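Local atomic coordinates of Non-structural polyprotein (Sindbis virus, PDB entry 4GUA), a protein that is an alphavirus replication precursor whose nsP2 cysteine protease probably cleaves the polyprotein and whose nsP3 part carries a macro domain and a zinc-binding domain. Residues A[294-305]-A[329-340]; A[438-449]-A[474-484]. All blocks are in the same frame, centred on the assembly; numbering follows the deposited sequence.

Contact 1: A[294-305]-A[329-340]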
loop_
_atom_site.group_PDB
_atom_site.type_symbol
_atom_site.label_atom_id
_atom_site.label_comp_id
_atom_site.label_asym_id
_atom_site.label_seq_id
_atom_site.Cartn_x
_atom_site.Cartn_y
_atom_site.Cartn_z
ATOM N N ALA A 294 -5.773 13.623 4.114
ATOM C CA ALA A 294 -5.828 14.976 4.636
ATOM C C ALA A 294 -6.064 14.930 6.135
ATOM O O ALA A 294 -6.714 14.015 6.639
ATOM C CB ALA A 294 -6.934 15.750 3.959
ATOM N N ARG A 295 -5.529 15.914 6.849
ATOM C CA ARG A 295 -5.846 16.078 8.256
ATOM C C ARG A 295 -6.304 17.520 8.432
ATOM O O ARG A 295 -5.542 18.376 8.855
ATOM C CB ARG A 295 -4.661 15.689 9.167
ATOM C CG ARG A 295 -4.958 15.866 10.657
ATOM C CD ARG A 295 -4.053 15.068 11.596
ATOM N NE ARG A 295 -2.635 15.361 11.448
ATOM C CZ ARG A 295 -1.991 16.335 12.088
ATOM N NH1 ARG A 295 -2.639 17.140 12.924
ATOM N NH2 ARG A 295 -0.689 16.518 11.885
ATOM N N PRO A 296 -7.581 17.781 8.106
ATOM C CA PRO A 296 -8.126 19.135 8.178
ATOM C C PRO A 296 -8.315 19.569 9.613
ATOM O O PRO A 296 -8.039 18.797 10.527
ATOM C CB PRO A 296 -9.490 19.012 7.484
ATOM C CG PRO A 296 -9.716 17.554 7.216
ATOM C CD PRO A 296 -8.638 16.779 7.892
ATOM N N ASP A 297 -8.792 20.793 9.798
ATOM C CA ASP A 297 -8.915 21.379 11.121
ATOM C C ASP A 297 -10.035 20.713 11.921
ATOM O O ASP A 297 -10.106 20.869 13.138
ATOM C CB ASP A 297 -9.178 22.884 10.990
ATOM C CG ASP A 297 -8.902 23.647 12.277
ATOM O OD1 ASP A 297 -8.030 23.212 13.060
ATOM O OD2 ASP A 297 -9.565 24.683 12.505
ATOM N N CYS A 298 -10.881 19.938 11.249
ATOM C CA CYS A 298 -12.070 19.377 11.893
ATOM C C CYS A 298 -11.827 18.026 12.560
ATOM O O CYS A 298 -12.768 17.383 13.020
ATOM C CB CYS A 298 -13.227 19.258 10.900
ATOM S SG CYS A 298 -12.927 18.151 9.517
ATOM N N VAL A 299 -10.573 17.587 12.590
ATOM C CA VAL A 299 -10.216 16.367 13.303
ATOM C C VAL A 299 -10.298 16.590 14.813
ATOM O O VAL A 299 -10.176 17.714 15.288
ATOM C CB VAL A 299 -8.798 15.891 12.931
ATOM C CG1 VAL A 299 -8.732 15.539 11.460
ATOM C CG2 VAL A 299 -7.766 16.950 13.267
ATOM N N SER A 300 -10.575 15.523 15.553
ATOM C CA SER A 300 -10.673 15.592 17.006
ATOM C C SER A 300 -9.410 15.112 17.715
ATOM O O SER A 300 -9.329 15.157 18.942
ATOM C CB SER A 300 -11.866 14.774 17.474
ATOM O OG SER A 300 -13.020 15.150 16.745
ATOM N N SER A 301 -8.429 14.641 16.955
ATOM C CA SER A 301 -7.190 14.163 17.553
ATOM C C SER A 301 -6.060 14.205 16.547
ATOM O O SER A 301 -6.285 14.356 15.345
ATOM C CB SER A 301 -7.362 12.738 18.079
ATOM O OG SER A 301 -7.347 11.796 17.019
ATOM N N ASN A 302 -4.839 14.041 17.036
ATOM C CA ASN A 302 -3.671 14.132 16.170
ATOM C C ASN A 302 -3.404 12.845 15.393
ATOM O O ASN A 302 -2.587 12.836 14.468
ATOM C CB ASN A 302 -2.440 14.545 16.978
ATOM C CG ASN A 302 -2.133 13.592 18.108
ATOM O OD1 ASN A 302 -2.991 12.832 18.552
ATOM N ND2 ASN A 302 -0.912 13.660 18.614
ATOM N N THR A 303 -4.070 11.758 15.778
ATOM C CA THR A 303 -3.981 10.505 15.031
ATOM C C THR A 303 -5.036 10.388 13.926
ATOM O O THR A 303 -4.923 9.526 13.052
ATOM C CB THR A 303 -4.120 9.280 15.949
ATOM O OG1 THR A 303 -5.385 9.319 16.619
ATOM C CG2 THR A 303 -2.986 9.231 16.969
ATOM N N GLU A 304 -6.063 11.236 13.965
ATOM C CA GLU A 304 -7.129 11.175 12.962
ATOM C C GLU A 304 -6.638 11.612 11.582
ATOM O O GLU A 304 -5.946 12.615 11.442
ATOM C CB GLU A 304 -8.336 12.009 13.393
ATOM C CG GLU A 304 -9.249 11.268 14.355
ATOM C CD GLU A 304 -10.543 12.002 14.642
ATOM O OE1 GLU A 304 -10.709 13.121 14.120
ATOM O OE2 GLU A 304 -11.391 11.454 15.387
ATOM N N MET A 305 -6.986 10.825 10.574
ATOM C CA MET A 305 -6.584 11.075 9.198
ATOM C C MET A 305 -7.758 10.728 8.299
ATOM O O MET A 305 -8.243 9.604 8.331
ATOM C CB MET A 305 -5.393 10.185 8.845
ATOM C CG MET A 305 -4.759 10.456 7.496
ATOM S SD MET A 305 -3.855 12.014 7.470
ATOM C CE MET A 305 -2.545 11.687 8.652
ATOM N N ILE A 329 0.588 10.528 3.959
ATOM C CA ILE A 329 0.137 10.321 5.326
ATOM C C ILE A 329 1.271 10.558 6.312
ATOM O O ILE A 329 1.099 11.254 7.308
ATOM C CB ILE A 329 -0.386 8.892 5.519
ATOM C CG1 ILE A 329 -1.750 8.741 4.850
ATOM C CG2 ILE A 329 -0.478 8.551 7.001
ATOM C CD1 ILE A 329 -2.334 7.349 4.943
ATOM N N SER A 330 2.430 9.976 6.026
ATOM C CA SER A 330 3.564 10.046 6.937
ATOM C C SER A 330 4.031 11.490 7.120
ATOM O O SER A 330 4.336 11.931 8.232
ATOM C CB SER A 330 4.712 9.188 6.419
ATOM O OG SER A 330 5.723 9.098 7.402
ATOM N N SER A 331 4.091 12.226 6.019
ATOM C CA SER A 331 4.531 13.606 6.074
ATOM C C SER A 331 3.548 14.441 6.886
ATOM O O SER A 331 3.960 15.294 7.670
ATOM C CB SER A 331 4.693 14.166 4.662
ATOM O OG SER A 331 5.710 13.466 3.959
ATOM N N VAL A 332 2.255 14.183 6.723
ATOM C CA VAL A 332 1.235 14.914 7.475
ATOM C C VAL A 332 1.385 14.682 8.980
ATOM O O VAL A 332 1.347 15.624 9.778
ATOM C CB VAL A 332 -0.185 14.511 7.052
ATOM C CG1 VAL A 332 -1.198 15.151 7.973
ATOM C CG2 VAL A 332 -0.449 14.919 5.615
ATOM N N TYR A 333 1.558 13.423 9.361
ATOM C CA TYR A 333 1.736 13.075 10.760
ATOM C C TYR A 333 2.992 13.720 11.331
ATOM O O TYR A 333 3.076 13.971 12.532
ATOM C CB TYR A 333 1.821 11.559 10.927
ATOM C CG TYR A 333 0.492 10.865 11.020
ATOM C CD1 TYR A 333 -0.523 11.374 11.823
ATOM C CD2 TYR A 333 0.252 9.689 10.315
ATOM C CE1 TYR A 333 -1.747 10.732 11.920
ATOM C CE2 TYR A 333 -0.969 9.038 10.401
ATOM C CZ TYR A 333 -1.960 9.564 11.208
ATOM O OH TYR A 333 -3.166 8.928 11.302
ATOM N N GLU A 334 3.981 13.949 10.475
ATOM C CA GLU A 334 5.241 14.544 10.910
ATOM C C GLU A 334 5.255 16.063 10.724
ATOM O O GLU A 334 6.267 16.709 10.982
ATOM C CB GLU A 334 6.409 13.896 10.168
ATOM C CG GLU A 334 6.966 12.675 10.891
ATOM C CD GLU A 334 7.969 11.910 10.054
ATOM O OE1 GLU A 334 7.594 11.405 8.972
ATOM O OE2 GLU A 334 9.143 11.832 10.471
ATOM N N GLY A 335 4.139 16.625 10.264
ATOM C CA GLY A 335 3.989 18.068 10.173
ATOM C C GLY A 335 4.507 18.681 8.880
ATOM O O GLY A 335 4.206 19.835 8.561
ATOM N N THR A 336 5.256 17.896 8.115
ATOM C CA THR A 336 5.887 18.376 6.890
ATOM C C THR A 336 4.898 18.817 5.813
ATOM O O THR A 336 5.248 19.598 4.929
ATOM C CB THR A 336 6.788 17.259 6.293
ATOM O OG1 THR A 336 8.034 17.222 6.999
ATOM C CG2 THR A 336 7.061 17.479 4.802
ATOM N N ARG A 337 3.659 18.346 5.896
ATOM C CA ARG A 337 2.676 18.638 4.859
ATOM C C ARG A 337 1.355 19.157 5.374
ATOM O O ARG A 337 1.171 19.326 6.577
ATOM C CB ARG A 337 2.392 17.386 4.043
ATOM C CG ARG A 337 3.430 17.045 3.038
ATOM C CD ARG A 337 2.932 15.871 2.273
ATOM N NE ARG A 337 3.913 15.392 1.322
ATOM C CZ ARG A 337 3.635 15.089 0.062
ATOM N NH1 ARG A 337 2.399 15.208 -0.417
ATOM N NH2 ARG A 337 4.608 14.661 -0.719
ATOM N N ASP A 338 0.411 19.351 4.454
ATOM C CA ASP A 338 -0.785 20.085 4.808
ATOM C C ASP A 338 -1.660 19.100 5.615
ATOM O O ASP A 338 -1.795 19.281 6.823
ATOM C CB ASP A 338 -1.483 20.713 3.578
ATOM C CG ASP A 338 -0.541 20.892 2.370
ATOM O OD1 ASP A 338 0.688 20.962 2.557
ATOM O OD2 ASP A 338 -1.041 20.969 1.227
ATOM N N GLY A 339 -2.224 18.049 5.011
ATOM C CA GLY A 339 -2.550 17.982 3.597
ATOM C C GLY A 339 -4.010 18.401 3.528
ATOM O O GLY A 339 -4.593 18.635 4.585
ATOM N N VAL A 340 -4.615 18.500 2.342
ATOM C CA VAL A 340 -6.043 18.871 2.247
ATOM C C VAL A 340 -6.577 18.454 0.868
ATOM O O VAL A 340 -5.806 18.201 -0.064
ATOM C CB VAL A 340 -6.343 20.395 2.555
ATOM C CG1 VAL A 340 -7.760 20.591 3.149
ATOM C CG2 VAL A 340 -5.389 20.947 3.585
#

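Contact 2: A[438-449]-A[474-484]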
loop_
_atom_site.group_PDB
_atom_site.type_symbol
_atom_site.label_atom_id
_atom_site.label_comp_id
_atom_site.label_asym_id
_atom_site.label_seq_id
_atom_site.Cartn_x
_atom_site.Cartn_y
_atom_site.Cartn_z
ATOM N N VAL A 438 8.427 14.365 -6.828
ATOM C CA VAL A 438 7.317 15.285 -6.609
ATOM C C VAL A 438 6.736 15.056 -5.222
ATOM O O VAL A 438 6.494 16.001 -4.466
ATOM C CB VAL A 438 6.216 15.097 -7.663
ATOM C CG1 VAL A 438 4.904 15.721 -7.197
ATOM C CG2 VAL A 438 6.652 15.696 -8.983
ATOM N N ASN A 439 6.549 13.790 -4.877
ATOM C CA ASN A 439 5.997 13.450 -3.580
ATOM C C ASN A 439 6.974 13.729 -2.449
ATOM O O ASN A 439 6.596 14.277 -1.422
ATOM C CB ASN A 439 5.570 11.989 -3.554
ATOM C CG ASN A 439 4.351 11.744 -4.393
ATOM O OD1 ASN A 439 3.542 12.648 -4.598
ATOM N ND2 ASN A 439 4.195 10.518 -4.876
ATOM N N GLU A 440 8.241 13.391 -2.650
ATOM C CA GLU A 440 9.232 13.507 -1.592
ATOM C C GLU A 440 9.474 14.977 -1.235
ATOM O O GLU A 440 9.723 15.309 -0.077
ATOM C CB GLU A 440 10.543 12.831 -2.014
ATOM C CG GLU A 440 10.491 11.305 -2.007
ATOM C CD GLU A 440 11.673 10.662 -2.741
ATOM O OE1 GLU A 440 12.571 11.407 -3.198
ATOM O OE2 GLU A 440 11.694 9.411 -2.872
ATOM N N HIS A 441 9.420 15.851 -2.237
ATOM C CA HIS A 441 9.624 17.282 -2.018
ATOM C C HIS A 441 8.344 18.103 -1.924
ATOM O O HIS A 441 8.398 19.328 -1.891
ATOM C CB HIS A 441 10.569 17.839 -3.072
ATOM C CG HIS A 441 11.958 17.299 -2.945
ATOM N ND1 HIS A 441 12.392 16.194 -3.642
ATOM C CD2 HIS A 441 12.995 17.685 -2.166
ATOM C CE1 HIS A 441 13.645 15.934 -3.315
ATOM N NE2 HIS A 441 14.034 16.824 -2.421
ATOM N N ASN A 442 7.201 17.424 -1.918
ATOM C CA ASN A 442 5.896 18.079 -1.864
ATOM C C ASN A 442 5.749 19.182 -2.901
ATOM O O ASN A 442 5.327 20.294 -2.591
ATOM C CB ASN A 442 5.624 18.650 -0.478
ATOM C CG ASN A 442 4.158 18.971 -0.271
ATOM O OD1 ASN A 442 3.299 18.476 -1.000
ATOM N ND2 ASN A 442 3.866 19.813 0.712
ATOM N N ILE A 443 6.109 18.858 -4.134
ATOM C CA ILE A 443 5.987 19.776 -5.248
ATOM C C ILE A 443 4.519 19.915 -5.647
ATOM O O ILE A 443 3.837 18.924 -5.917
ATOM C CB ILE A 443 6.825 19.277 -6.427
ATOM C CG1 ILE A 443 8.293 19.201 -5.994
ATOM C CG2 ILE A 443 6.632 20.177 -7.645
ATOM C CD1 ILE A 443 9.232 18.771 -7.078
ATOM N N LYS A 444 4.042 21.155 -5.661
ATOM C CA LYS A 444 2.626 21.441 -5.866
ATOM C C LYS A 444 2.204 21.431 -7.346
ATOM O O LYS A 444 1.072 21.075 -7.681
ATOM C CB LYS A 444 2.275 22.787 -5.229
ATOM C CG LYS A 444 2.558 22.877 -3.735
ATOM C CD LYS A 444 1.429 22.260 -2.927
ATOM C CE LYS A 444 1.451 22.724 -1.474
ATOM N NZ LYS A 444 0.541 21.918 -0.602
ATOM N N SER A 445 3.107 21.844 -8.227
ATOM C CA SER A 445 2.822 21.859 -9.654
ATOM C C SER A 445 4.067 21.452 -10.422
ATOM O O SER A 445 5.191 21.777 -10.024
ATOM C CB SER A 445 2.398 23.256 -10.107
ATOM O OG SER A 445 3.338 24.235 -9.686
ATOM N N VAL A 446 3.878 20.765 -11.541
ATOM C CA VAL A 446 5.023 20.336 -12.318
ATOM C C VAL A 446 4.753 20.481 -13.809
ATOM O O VAL A 446 3.691 20.100 -14.294
ATOM C CB VAL A 446 5.413 18.882 -11.963
ATOM C CG1 VAL A 446 4.211 17.973 -12.060
ATOM C CG2 VAL A 446 6.532 18.393 -12.863
ATOM N N ALA A 447 5.705 21.077 -14.523
ATOM C CA ALA A 447 5.649 21.137 -15.977
ATOM C C ALA A 447 6.460 19.983 -16.507
ATOM O O ALA A 447 7.606 19.796 -16.102
ATOM C CB ALA A 447 6.219 22.445 -16.485
ATOM N N ILE A 448 5.874 19.215 -17.418
ATOM C CA ILE A 448 6.535 18.021 -17.921
ATOM C C ILE A 448 6.238 17.802 -19.405
ATOM O O ILE A 448 5.122 18.040 -19.865
ATOM C CB ILE A 448 6.082 16.811 -17.089
ATOM C CG1 ILE A 448 6.655 15.515 -17.640
ATOM C CG2 ILE A 448 4.565 16.739 -17.046
ATOM C CD1 ILE A 448 6.396 14.340 -16.734
ATOM N N PRO A 449 7.245 17.359 -20.167
ATOM C CA PRO A 449 7.060 17.006 -21.574
ATOM C C PRO A 449 6.758 15.524 -21.714
ATOM O O PRO A 449 6.791 14.817 -20.711
ATOM C CB PRO A 449 8.428 17.319 -22.170
ATOM C CG PRO A 449 9.365 16.940 -21.084
ATOM C CD PRO A 449 8.666 17.292 -19.786
ATOM N N LEU A 474 1.847 9.778 -12.465
ATOM C CA LEU A 474 1.522 11.053 -11.822
ATOM C C LEU A 474 0.122 11.143 -11.223
ATOM O O LEU A 474 -0.206 12.129 -10.566
ATOM C CB LEU A 474 1.764 12.214 -12.792
ATOM C CG LEU A 474 3.250 12.521 -12.983
ATOM C CD1 LEU A 474 3.488 13.330 -14.236
ATOM C CD2 LEU A 474 3.779 13.270 -11.773
ATOM N N ASP A 475 -0.704 10.129 -11.445
ATOM C CA ASP A 475 -1.948 10.006 -10.694
ATOM C C ASP A 475 -1.582 9.713 -9.241
ATOM O O ASP A 475 -2.357 9.951 -8.314
ATOM C CB ASP A 475 -2.799 8.867 -11.248
ATOM C CG ASP A 475 -3.445 9.212 -12.575
ATOM O OD1 ASP A 475 -3.356 10.384 -13.000
ATOM O OD2 ASP A 475 -4.046 8.301 -13.190
ATOM N N ARG A 476 -0.362 9.215 -9.073
ATOM C CA ARG A 476 0.174 8.790 -7.788
ATOM C C ARG A 476 0.866 9.948 -7.064
ATOM O O ARG A 476 1.702 9.722 -6.195
ATOM C CB ARG A 476 1.117 7.601 -7.973
ATOM C CG ARG A 476 0.425 6.237 -7.978
ATOM C CD ARG A 476 -0.985 6.291 -7.429
ATOM N NE ARG A 476 -1.790 5.136 -7.817
ATOM C CZ ARG A 476 -3.047 4.949 -7.431
ATOM N NH1 ARG A 476 -3.633 5.819 -6.626
ATOM N NH2 ARG A 476 -3.716 3.884 -7.834
ATOM N N THR A 477 0.615 11.176 -7.515
ATOM C CA THR A 477 1.028 12.363 -6.765
ATOM C C THR A 477 -0.167 13.260 -6.415
ATOM O O THR A 477 -1.295 13.007 -6.835
ATOM C CB THR A 477 2.024 13.218 -7.577
ATOM O OG1 THR A 477 1.344 13.841 -8.675
ATOM C CG2 THR A 477 3.171 12.368 -8.098
ATOM N N ASP A 478 0.092 14.304 -5.632
ATOM C CA ASP A 478 -0.905 15.332 -5.331
ATOM C C ASP A 478 -0.737 16.584 -6.193
ATOM O O ASP A 478 -1.421 17.577 -5.989
ATOM C CB ASP A 478 -0.846 15.710 -3.856
ATOM C CG ASP A 478 -1.377 14.614 -2.958
ATOM O OD1 ASP A 478 -2.292 13.884 -3.395
ATOM O OD2 ASP A 478 -0.879 14.481 -1.819
ATOM N N ALA A 479 0.194 16.538 -7.138
ATOM C CA ALA A 479 0.576 17.717 -7.905
ATOM C C ALA A 479 -0.376 18.019 -9.059
ATOM O O ALA A 479 -0.925 17.111 -9.673
ATOM C CB ALA A 479 1.990 17.538 -8.439
ATOM N N ASP A 480 -0.578 19.306 -9.332
ATOM C CA ASP A 480 -1.219 19.747 -10.565
ATOM C C ASP A 480 -0.199 19.607 -11.681
ATOM O O ASP A 480 0.925 20.086 -11.555
ATOM C CB ASP A 480 -1.669 21.206 -10.453
ATOM C CG ASP A 480 -2.934 21.370 -9.626
ATOM O OD1 ASP A 480 -3.812 20.481 -9.674
ATOM O OD2 ASP A 480 -3.048 22.391 -8.918
ATOM N N VAL A 481 -0.590 18.976 -12.780
ATOM C CA VAL A 481 0.347 18.701 -13.863
ATOM C C VAL A 481 0.017 19.487 -15.121
ATOM O O VAL A 481 -1.122 19.513 -15.573
ATOM C CB VAL A 481 0.382 17.197 -14.207
ATOM C CG1 VAL A 481 1.309 16.940 -15.383
ATOM C CG2 VAL A 481 0.826 16.392 -13.001
ATOM N N THR A 482 1.025 20.160 -15.660
ATOM C CA THR A 482 0.893 20.850 -16.932
ATOM C C THR A 482 1.834 20.227 -17.965
ATOM O O THR A 482 3.055 20.318 -17.850
ATOM C CB THR A 482 1.207 22.345 -16.788
ATOM O OG1 THR A 482 0.280 22.937 -15.868
ATOM C CG2 THR A 482 1.099 23.043 -18.132
ATOM N N ILE A 483 1.241 19.570 -18.957
ATOM C CA ILE A 483 1.975 18.963 -20.055
ATOM C C ILE A 483 2.230 19.992 -21.154
ATOM O O ILE A 483 1.294 20.575 -21.709
ATOM C CB ILE A 483 1.185 17.774 -20.635
ATOM C CG1 ILE A 483 0.850 16.778 -19.522
ATOM C CG2 ILE A 483 1.964 17.097 -21.744
ATOM C CD1 ILE A 483 -0.058 15.653 -19.949
ATOM N N TYR A 484 3.504 20.209 -21.458
ATOM C CA TYR A 484 3.914 21.191 -22.457
ATOM C C TYR A 484 4.240 20.448 -23.725
ATOM O O TYR A 484 4.953 19.450 -23.679
ATOM C CB TYR A 484 5.143 21.964 -21.973
ATOM C CG TYR A 484 4.813 23.115 -21.056
ATOM C CD1 TYR A 484 4.371 22.893 -19.758
ATOM C CD2 TYR A 484 4.951 24.425 -21.484
ATOM C CE1 TYR A 484 4.063 23.945 -18.915
ATOM C CE2 TYR A 484 4.649 25.486 -20.649
ATOM C CZ TYR A 484 4.206 25.242 -19.363
ATOM O OH TYR A 484 3.902 26.299 -18.529
#

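Contact 1: A[294-305]-A[329-340]
The Tyr333 ring carries Met305 on one face and meets Asn302 O and Thr303 O at its edge; the Arg295 guanidinium has Val332 O at its edge, near its plane. Met305 CE lies 3.4 Å from the centroid of the Tyr333 ring, almost on the ring normal, a CH-pi contact; SD stands farther above the same face, making the pair a Met-aromatic contact as well. Met305 leaves the backbone with CG anti to N (chi1 -173°), and bends at chi2 and chi3 fold the thioether so that its methyl ends over the ring centre. Met305 CE also touches Val332 CG1 at 3.8 Å and, more loosely, Ile329 CG2. Tyr333 OH donates to Thr303 O (2.6 Å) from above the carbonyl plane of Thr303, tethering the far end of the side chain. His237 meets the Tyr333 ring edge-to-face, and the His154 ring meets it with the planes at about 35°.

These residues join the hairpin loop between strands 288-294 and 305-312, the last two of a seven-stranded methyltransferase-like sheet, to the end of helix 323-333, beyond which the chain runs toward the nsP2-nsP3 junction. Gly335, with positive phi, ends the helix in a Schellman motif.

At that helix end Arg295 NH2 donates to Val332 O (3.1 Å). A bend at chi3 (58°) turns the guanidinium, while Arg295 CB packs on Val332 CG1 at 3.7 Å. Val332 O thus takes two donors, Arg295 NH2 and Gly335 N, from opposite faces of its plane. Within the loop, Glu304 OE1 accepts from Ser300 N (2.8 Å), and OE2 forms a salt bridge with Lys268.

Contact 2: A[438-449]-A[474-484]
Backbone hydrogen bonds zip strand 445-448 to strand 480-484 in parallel register, their axes 4.8 Å apart. Asp480 N gives to Lys444 O (2.9 Å), Val446 N to Asp480 O, Thr482 N to Val446 O, Ile448 N to Thr482 O and Tyr484 N to Ile448 O. CA-H...O contacts, such as Ser445 CA to Asp480 O, run between these bonds.

Apolar contacts line the face bearing Val446, Ile448, Val481 and Ile483. Val446 CG1 and Val481 CG2 lie side by side at 3.9 Å, and Ile448 CG2 meets Val481 CG1 at 3.7 Å. Ile448 holds CG1 trans to its amide nitrogen (chi1 175°), which carries CD1 tip to tip toward Leu474 CD1 (4.0 Å), at the end of the crossover helix 463-474 of this beta-alpha-beta unit in the macro domain. Val438 CG1, near the end of helix 420-440, rests on Ala479 CB at 3.7 Å. On the face bearing Ser445, Ala447 and Thr482, Ala447 CB touches Tyr484 CE1.

Among polar side chains, Thr477 OG1 donates to Leu474 O (3.0 Å) across the turn, while buried Thr482 OG1 and Tyr484 OH hydrogen-bond to the Glu358 carboxylate.

Main-chain bonds thus set the register, while Val446, Ile448 and Val481 pack one face together, with Leu474 against Ile448.

How the contacts relate
From the N terminus, contact 1 comes first: 294-305 with 329-340 closes a loop that holds strand 305-312 and the start of helix 323-333. The chain then passes into nsP3, where contact 2, 438-449 with 474-484, closes a second loop around helix 463-474. The two are in series and neither nest nor cross. Their centres lie about 21 Å apart, yet they touch: Asp338 OD2 forms a salt bridge with Lys444 NZ at 2.6 Å, and Arg337 faces Asp478 in a long, weak ion pair. Asp478 also hydrogen-bonds to Ser292, on strand 288-294, which leads into contact 1, tying the macro domain to the C-terminal part of nsP2.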